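Intracellular exo-alpha-(1->5)-L-arabinofuranosidase (Bifidobacterium longum, PDB 2Y2W) cleaves terminal alpha-(1->5)-linked arabinofuranosyl units from branched and debranched arabinans as a family 51 glycoside hydrolase of plant cell-wall degradation. Local coordinates at residues D[53-59]-D[441-447]. Numbering follows the deposited sequence.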
loop_
_atom_site.group_PDB
_atom_site.type_symbol
_atom_site.label_atom_id
_atom_site.label_comp_id
_atom_site.label_asym_id
_atom_site.label_seq_id
_atom_site.Cartn_x
_atom_site.Cartn_y
_atom_site.Cartn_z
ATOM N N ALA D 53 23.601 -21.362 -43.120
ATOM C CA ALA D 53 22.971 -20.857 -41.902
ATOM C C ALA D 53 23.572 -21.623 -40.714
ATOM O O ALA D 53 23.855 -22.814 -40.868
ATOM C CB ALA D 53 21.471 -21.049 -41.979
ATOM N N THR D 54 23.782 -21.022 -39.531
ATOM C CA THR D 54 23.301 -19.702 -39.019
ATOM C C THR D 54 21.813 -19.676 -38.623
ATOM O O THR D 54 20.979 -19.108 -39.335
ATOM C CB THR D 54 23.749 -18.434 -39.830
ATOM O OG1 THR D 54 22.920 -18.248 -40.984
ATOM C CG2 THR D 54 25.234 -18.510 -40.225
ATOM N N PRO D 55 21.489 -20.285 -37.464
ATOM C CA PRO D 55 20.118 -20.407 -36.975
ATOM C C PRO D 55 19.663 -19.202 -36.162
ATOM O O PRO D 55 20.458 -18.301 -35.875
ATOM C CB PRO D 55 20.177 -21.651 -36.072
ATOM C CG PRO D 55 21.651 -21.983 -35.898
ATOM C CD PRO D 55 22.444 -20.876 -36.512
ATOM N N VAL D 56 18.382 -19.195 -35.805
ATOM C CA VAL D 56 17.828 -18.192 -34.902
ATOM C C VAL D 56 18.331 -18.471 -33.480
ATOM O O VAL D 56 18.960 -17.610 -32.857
ATOM C CB VAL D 56 16.274 -18.175 -34.940
ATOM C CG1 VAL D 56 15.721 -17.074 -34.045
ATOM C CG2 VAL D 56 15.767 -17.999 -36.370
ATOM N N ALA D 57 18.067 -19.687 -32.996
ATOM C CA ALA D 57 18.427 -20.117 -31.643
ATOM C C ALA D 57 18.116 -21.596 -31.442
ATOM O O ALA D 57 17.440 -22.215 -32.266
ATOM C CB ALA D 57 17.671 -19.296 -30.611
ATOM N N ASP D 58 18.619 -22.157 -30.344
ATOM C CA ASP D 58 18.171 -23.463 -29.872
ATOM C C ASP D 58 16.750 -23.307 -29.339
ATOM O O ASP D 58 16.460 -22.357 -28.608
ATOM C CB ASP D 58 19.098 -23.999 -28.775
ATOM C CG ASP D 58 19.113 -23.119 -27.530
ATOM O OD1 ASP D 58 19.328 -21.894 -27.662
ATOM O OD2 ASP D 58 18.910 -23.656 -26.420
ATOM N N VAL D 59 15.862 -24.221 -29.719
ATOM C CA VAL D 59 14.459 -24.118 -29.322
ATOM C C VAL D 59 14.273 -24.386 -27.823
ATOM O O VAL D 59 14.605 -25.472 -27.338
ATOM C CB VAL D 59 13.525 -25.016 -30.189
ATOM C CG1 VAL D 59 14.049 -26.444 -30.275
ATOM C CG2 VAL D 59 12.091 -24.988 -29.657
ATOM N N ALA D 441 9.638 -30.137 -32.910
ATOM C CA ALA D 441 10.487 -28.958 -33.065
ATOM C C ALA D 441 11.637 -28.998 -32.060
ATOM O O ALA D 441 11.550 -28.429 -30.971
ATOM C CB ALA D 441 9.676 -27.676 -32.923
ATOM N N ARG D 442 12.708 -29.690 -32.441
ATOM C CA ARG D 442 13.870 -29.882 -31.576
ATOM C C ARG D 442 15.143 -29.316 -32.198
ATOM O O ARG D 442 15.210 -29.098 -33.411
ATOM C CB ARG D 442 14.065 -31.369 -31.259
ATOM C CG ARG D 442 12.949 -32.014 -30.440
ATOM C CD ARG D 442 12.906 -31.487 -29.005
ATOM N NE ARG D 442 12.282 -32.442 -28.088
ATOM C CZ ARG D 442 10.972 -32.547 -27.872
ATOM N NH1 ARG D 442 10.116 -31.759 -28.509
ATOM N NH2 ARG D 442 10.517 -33.451 -27.014
ATOM N N GLY D 443 16.146 -29.078 -31.355
ATOM C CA GLY D 443 17.459 -28.626 -31.805
ATOM C C GLY D 443 17.535 -27.131 -32.040
ATOM O O GLY D 443 17.318 -26.339 -31.122
ATOM N N GLN D 444 17.851 -26.754 -33.277
ATOM C CA GLN D 444 17.999 -25.351 -33.662
ATOM C C GLN D 444 16.835 -24.889 -34.541
ATOM O O GLN D 444 16.270 -25.676 -35.304
ATOM C CB GLN D 444 19.325 -25.133 -34.399
ATOM C CG GLN D 444 20.580 -25.353 -33.553
ATOM C CD GLN D 444 21.011 -24.117 -32.770
ATOM O OE1 GLN D 444 20.447 -23.032 -32.922
ATOM N NE2 GLN D 444 22.025 -24.281 -31.928
ATOM N N ALA D 445 16.489 -23.608 -34.426
ATOM C CA ALA D 445 15.419 -23.013 -35.222
ATOM C C ALA D 445 15.992 -22.161 -36.350
ATOM O O ALA D 445 16.845 -21.302 -36.121
ATOM C CB ALA D 445 14.490 -22.186 -34.340
ATOM N N TYR D 446 15.518 -22.412 -37.565
ATOM C CA TYR D 446 15.994 -21.709 -38.752
ATOM C C TYR D 446 14.864 -20.937 -39.426
ATOM O O TYR D 446 13.744 -21.441 -39.544
ATOM C CB TYR D 446 16.608 -22.695 -39.749
ATOM C CG TYR D 446 17.971 -23.223 -39.357
ATOM C CD1 TYR D 446 19.131 -22.530 -39.701
ATOM C CD2 TYR D 446 18.104 -24.422 -38.655
ATOM C CE1 TYR D 446 20.390 -23.011 -39.350
ATOM C CE2 TYR D 446 19.362 -24.913 -38.298
ATOM C CZ TYR D 446 20.498 -24.198 -38.648
ATOM O OH TYR D 446 21.746 -24.666 -38.302
ATOM N N ALA D 447 15.168 -19.717 -39.859
ATOM C CA ALA D 447 14.214 -18.897 -40.601
ATOM C C ALA D 447 14.550 -18.923 -42.095
ATOM O O ALA D 447 15.428 -18.183 -42.548
ATOM C CB ALA D 447 14.205 -17.465 -40.065
#
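With CG anti to its own carbonyl carbon (chi1 -74°), Y446 swings its ring against P55, whose CB sits over one face, 3.7 Å from the ring centroid, in a CH-pi contact. A53 meets the same ring at its edge, CB lying 3.5 Å from Y446 CE1, and the chain between A53 and P55 curls around that rim. V59 has CG1 lodged between its backbone N and carbonyl carbon (chi1 50°), which sets this methyl 3.3 Å from A441 O. Alongside, the backbones pair antiparallel for a short run, 57-58 being only weakly bonded as a strand, with D58 and Q444 a non-hydrogen-bonded pair. V56 N donates to A445 O at 2.6 Å. A445 N bonds to A57 O, and V59 N to G443 O. Replacing Y446 with an alanine would probably leave P55 and A53 without the surface they pack on, freeing the 53-55 loop to shift. The pairing thus illustrates how an N-terminal segment adds a short strand to the sheet of the beta domain before the chain enters the eight-stranded barrel at strand 65-67. Strand 444-456 is flanked further by strand 462-473, where V470 and W472 touch the Y446 side chain, while V59 and A447 rest on helix 382-397.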